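Local coordinates for kcn28 (Kitasatospora, PDB 6J31), which is of unknown function but is related to erythromycin biosynthesis protein CIII and probably has the two-domain GT-B fold, at residues Gly311-Gln323 with Val334-Ala346. Sequence-based numbering, arbitrary orientation.
Sequences GLFSGVPMVVAPQ and VVGLGIARRIDIA
Met318, Val319 and Val320 pair in parallel with Ala340, Arg341 and Arg342. Four backbone bonds tie the strands. The first, from Met318 N to Ile339 O, is weak at 3.3 Å. Arg341 N then gives to Met318 O at 3.1 Å. Val320 N reaches Arg341 O at 2.9 Å, nearly straight at 170°. Ile343 N closes the ladder on Val320 O. The N and O of Val319 make no N-H...O bond with 340-342; its backbone bonds are with Phe299 and Thr301 on strand 298-301. Ala321 O is hydrogen-bonded to His302 ND1.

On the face of Met318 and Val320, helix 327-336 closes over the strands. Val320 CG2 meets Val334 CG2 at 3.7 Å. Ile339 CD1 touches Leu312 CD2 at 3.6 Å and lies beside Met318 CE. On the other face, Val319 CG1 meets Ile343 CD1 at 3.7 Å, near helix 350-362.

The extended Arg342 chain crosses Pro322 at about a right angle. Pro322 CG lies over one guanidinium face, 3.3 Å from Arg342 NE. Arg342 NH1 forms a salt bridge with Glu332, and Arg341 NH2 one with Glu359. Beyond the strands, Asp344 OD1 accepts from Ala346 N at 3.0 Å in an Asx turn.

Gly315 and Gly338, with positive phi, form Schellman motifs after their helices. Gly315 N bonds to Leu312 O and Val316 N to Gly311 O; Gly338 N bonds to Val335 O and, weakly, Ile339 N to Val334 O. Strand 318-320, helix 327-336 and strand 340-342 form a beta-alpha-beta unit at the edge of the C-terminal Rossmann-like sheet of a GT-B fold.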
loop_
_atom_site.group_PDB
_atom_site.type_symbol
_atom_site.label_atom_id
_atom_site.label_comp_id
_atom_site.label_asym_id
_atom_site.label_seq_id
_atom_site.Cartn_x
_atom_site.Cartn_y
_atom_site.Cartn_z
ATOM N N GLY A 311 2.270 -12.052 1.391
ATOM C CA GLY A 311 2.288 -13.388 0.814
ATOM C C GLY A 311 3.672 -13.792 0.342
ATOM O O GLY A 311 4.122 -14.913 0.595
ATOM N N LEU A 312 4.361 -12.880 -0.346
ATOM C CA LEU A 312 5.719 -13.144 -0.809
ATOM C C LEU A 312 6.662 -13.398 0.357
ATOM O O LEU A 312 7.468 -14.335 0.324
ATOM C CB LEU A 312 6.218 -11.959 -1.634
ATOM C CG LEU A 312 5.650 -11.808 -3.041
ATOM C CD1 LEU A 312 6.095 -10.494 -3.649
ATOM C CD2 LEU A 312 6.114 -12.967 -3.889
ATOM N N PHE A 313 6.567 -12.579 1.407
ATOM C CA PHE A 313 7.455 -12.738 2.554
ATOM C C PHE A 313 7.271 -14.102 3.208
ATOM O O PHE A 313 8.247 -14.730 3.634
ATOM C CB PHE A 313 7.206 -11.614 3.559
ATOM C CG PHE A 313 8.081 -11.682 4.777
ATOM C CD1 PHE A 313 9.403 -11.270 4.723
ATOM C CD2 PHE A 313 7.578 -12.157 5.980
ATOM C CE1 PHE A 313 10.211 -11.337 5.848
ATOM C CE2 PHE A 313 8.377 -12.224 7.107
ATOM C CZ PHE A 313 9.695 -11.814 7.042
ATOM N N SER A 314 6.034 -14.582 3.276
ATOM C CA SER A 314 5.724 -15.868 3.881
ATOM C C SER A 314 5.859 -17.033 2.909
ATOM O O SER A 314 5.687 -18.182 3.323
ATOM C CB SER A 314 4.307 -15.845 4.456
ATOM O OG SER A 314 4.202 -14.883 5.490
ATOM N N GLY A 315 6.150 -16.770 1.638
ATOM C CA GLY A 315 6.246 -17.828 0.650
ATOM C C GLY A 315 4.953 -18.598 0.476
ATOM O O GLY A 315 4.960 -19.831 0.442
ATOM N N VAL A 316 3.839 -17.882 0.370
ATOM C CA VAL A 316 2.512 -18.471 0.259
ATOM C C VAL A 316 1.940 -18.100 -1.105
ATOM O O VAL A 316 1.830 -16.912 -1.425
ATOM C CB VAL A 316 1.582 -17.993 1.388
ATOM C CG1 VAL A 316 0.187 -18.570 1.227
ATOM C CG2 VAL A 316 2.170 -18.342 2.744
ATOM N N PRO A 317 1.561 -19.068 -1.941
ATOM C CA PRO A 317 0.949 -18.727 -3.229
ATOM C C PRO A 317 -0.403 -18.062 -3.034
ATOM O O PRO A 317 -1.074 -18.250 -2.016
ATOM C CB PRO A 317 0.811 -20.083 -3.930
ATOM C CG PRO A 317 0.781 -21.073 -2.833
ATOM C CD PRO A 317 1.638 -20.522 -1.729
ATOM N N MET A 318 -0.799 -17.266 -4.025
ATOM C CA MET A 318 -1.946 -16.388 -3.861
ATOM C C MET A 318 -2.971 -16.583 -4.970
ATOM O O MET A 318 -2.619 -16.784 -6.135
ATOM C CB MET A 318 -1.498 -14.920 -3.806
ATOM C CG MET A 318 -0.720 -14.594 -2.532
ATOM S SD MET A 318 0.075 -12.978 -2.517
ATOM C CE MET A 318 1.634 -13.370 -3.316
ATOM N N VAL A 319 -4.242 -16.534 -4.585
ATOM C CA VAL A 319 -5.353 -16.374 -5.513
ATOM C C VAL A 319 -5.818 -14.931 -5.391
ATOM O O VAL A 319 -6.233 -14.496 -4.310
ATOM C CB VAL A 319 -6.494 -17.360 -5.211
ATOM C CG1 VAL A 319 -7.687 -17.076 -6.107
ATOM C CG2 VAL A 319 -6.020 -18.795 -5.388
ATOM N N VAL A 320 -5.719 -14.175 -6.479
ATOM C CA VAL A 320 -5.902 -12.730 -6.452
ATOM C C VAL A 320 -7.233 -12.383 -7.104
ATOM O O VAL A 320 -7.553 -12.891 -8.184
ATOM C CB VAL A 320 -4.741 -12.009 -7.158
ATOM C CG1 VAL A 320 -4.876 -10.508 -6.992
ATOM C CG2 VAL A 320 -3.413 -12.494 -6.614
ATOM N N ALA A 321 -8.003 -11.510 -6.448
ATOM C CA ALA A 321 -9.296 -11.038 -6.938
ATOM C C ALA A 321 -9.248 -9.516 -6.991
ATOM O O ALA A 321 -9.767 -8.835 -6.093
ATOM C CB ALA A 321 -10.446 -11.522 -6.056
ATOM N N PRO A 322 -8.645 -8.946 -8.031
ATOM C CA PRO A 322 -8.448 -7.494 -8.064
ATOM C C PRO A 322 -9.764 -6.748 -8.213
ATOM O O PRO A 322 -10.701 -7.209 -8.870
ATOM C CB PRO A 322 -7.555 -7.291 -9.292
ATOM C CG PRO A 322 -7.905 -8.443 -10.178
ATOM C CD PRO A 322 -8.127 -9.602 -9.244
ATOM N N GLN A 323 -9.825 -5.574 -7.585
ATOM C CA GLN A 323 -11.011 -4.729 -7.659
ATOM C C GLN A 323 -10.623 -3.256 -7.750
ATOM O O GLN A 323 -10.909 -2.594 -8.751
ATOM C CB GLN A 323 -11.922 -4.973 -6.448
ATOM C CG GLN A 323 -12.232 -6.448 -6.182
ATOM C CD GLN A 323 -13.661 -6.702 -5.755
ATOM O OE1 GLN A 323 -14.490 -5.793 -5.741
ATOM N NE2 GLN A 323 -13.958 -7.949 -5.399
ATOM N N VAL A 334 1.930 -10.730 -10.008
ATOM C CA VAL A 334 2.117 -12.006 -9.324
ATOM C C VAL A 334 1.766 -13.178 -10.232
ATOM O O VAL A 334 2.380 -14.249 -10.139
ATOM C CB VAL A 334 1.314 -12.046 -8.011
ATOM C CG1 VAL A 334 1.956 -11.139 -6.980
ATOM C CG2 VAL A 334 -0.147 -11.652 -8.251
ATOM N N VAL A 335 0.782 -13.011 -11.116
ATOM C CA VAL A 335 0.500 -14.049 -12.101
ATOM C C VAL A 335 1.666 -14.181 -13.073
ATOM O O VAL A 335 2.094 -15.294 -13.407
ATOM C CB VAL A 335 -0.823 -13.746 -12.830
ATOM C CG1 VAL A 335 -0.919 -14.542 -14.127
ATOM C CG2 VAL A 335 -1.998 -14.041 -11.921
ATOM N N GLY A 336 2.210 -13.047 -13.525
ATOM C CA GLY A 336 3.364 -13.077 -14.407
ATOM C C GLY A 336 4.583 -13.714 -13.775
ATOM O O GLY A 336 5.453 -14.228 -14.481
ATOM N N LEU A 337 4.681 -13.660 -12.443
ATOM C CA LEU A 337 5.755 -14.320 -11.716
ATOM C C LEU A 337 5.521 -15.819 -11.567
ATOM O O LEU A 337 6.423 -16.527 -11.103
ATOM C CB LEU A 337 5.918 -13.685 -10.329
ATOM C CG LEU A 337 6.321 -12.207 -10.292
ATOM C CD1 LEU A 337 6.227 -11.658 -8.884
ATOM C CD2 LEU A 337 7.720 -11.988 -10.862
ATOM N N GLY A 338 4.352 -16.315 -11.965
ATOM C CA GLY A 338 4.062 -17.734 -11.874
ATOM C C GLY A 338 3.821 -18.238 -10.469
ATOM O O GLY A 338 4.140 -19.394 -10.173
ATOM N N ILE A 339 3.277 -17.398 -9.588
ATOM C CA ILE A 339 3.036 -17.786 -8.204
ATOM C C ILE A 339 1.598 -17.481 -7.808
ATOM O O ILE A 339 1.265 -17.474 -6.618
ATOM C CB ILE A 339 4.012 -17.078 -7.246
ATOM C CG1 ILE A 339 3.893 -15.566 -7.402
ATOM C CG2 ILE A 339 5.445 -17.539 -7.476
ATOM C CD1 ILE A 339 4.063 -14.828 -6.112
ATOM N N ALA A 340 0.735 -17.213 -8.785
ATOM C CA ALA A 340 -0.605 -16.750 -8.460
ATOM C C ALA A 340 -1.582 -17.119 -9.566
ATOM O O ALA A 340 -1.194 -17.417 -10.697
ATOM C CB ALA A 340 -0.623 -15.236 -8.219
ATOM N N ARG A 341 -2.867 -17.087 -9.215
ATOM C CA ARG A 341 -3.963 -17.279 -10.151
ATOM C C ARG A 341 -4.934 -16.122 -9.957
ATOM O O ARG A 341 -5.201 -15.720 -8.821
ATOM C CB ARG A 341 -4.688 -18.607 -9.889
ATOM C CG ARG A 341 -3.957 -19.873 -10.341
ATOM C CD ARG A 341 -4.635 -20.601 -11.489
ATOM N NE ARG A 341 -4.261 -22.016 -11.517
ATOM C CZ ARG A 341 -3.034 -22.485 -11.728
ATOM N NH1 ARG A 341 -2.019 -21.657 -11.937
ATOM N NH2 ARG A 341 -2.824 -23.796 -11.722
ATOM N N ARG A 342 -5.448 -15.574 -11.053
ATOM C CA ARG A 342 -6.394 -14.468 -10.984
ATOM C C ARG A 342 -7.822 -14.969 -11.182
ATOM O O ARG A 342 -8.081 -15.808 -12.050
ATOM C CB ARG A 342 -6.052 -13.400 -12.026
ATOM C CG ARG A 342 -6.958 -12.181 -12.014
ATOM C CD ARG A 342 -6.437 -11.115 -12.964
ATOM N NE ARG A 342 -7.313 -9.949 -13.024
ATOM C CZ ARG A 342 -6.977 -8.786 -13.576
ATOM N NH1 ARG A 342 -5.778 -8.628 -14.121
ATOM N NH2 ARG A 342 -7.842 -7.779 -13.583
ATOM N N ILE A 343 -8.748 -14.461 -10.361
ATOM C CA ILE A 343 -10.164 -14.796 -10.457
ATOM C C ILE A 343 -10.996 -13.525 -10.337
ATOM O O ILE A 343 -10.523 -12.486 -9.871
ATOM C CB ILE A 343 -10.618 -15.811 -9.384
ATOM C CG1 ILE A 343 -10.588 -15.168 -7.997
ATOM C CG2 ILE A 343 -9.758 -17.062 -9.421
ATOM C CD1 ILE A 343 -11.144 -16.056 -6.911
ATOM N N ASP A 344 -12.250 -13.619 -10.775
ATOM C CA ASP A 344 -13.232 -12.550 -10.623
ATOM C C ASP A 344 -14.290 -13.002 -9.624
ATOM O O ASP A 344 -14.935 -14.036 -9.829
ATOM C CB ASP A 344 -13.879 -12.189 -11.963
ATOM C CG ASP A 344 -14.710 -10.906 -11.894
ATOM O OD1 ASP A 344 -15.168 -10.525 -10.796
ATOM O OD2 ASP A 344 -14.911 -10.275 -12.954
ATOM N N ILE A 345 -14.465 -12.225 -8.552
ATOM C CA ILE A 345 -15.409 -12.584 -7.495
ATOM C C ILE A 345 -16.824 -12.705 -8.043
ATOM O O ILE A 345 -17.604 -13.556 -7.595
ATOM C CB ILE A 345 -15.328 -11.559 -6.347
ATOM C CG1 ILE A 345 -14.362 -12.045 -5.269
ATOM C CG2 ILE A 345 -16.705 -11.274 -5.753
ATOM C CD1 ILE A 345 -14.310 -11.145 -4.071
ATOM N N ALA A 346 -17.176 -11.875 -9.027
ATOM C CA ALA A 346 -18.521 -11.915 -9.590
ATOM C C ALA A 346 -18.791 -13.239 -10.297
ATOM O O ALA A 346 -19.865 -13.828 -10.133
ATOM C CB ALA A 346 -18.722 -10.744 -10.551
#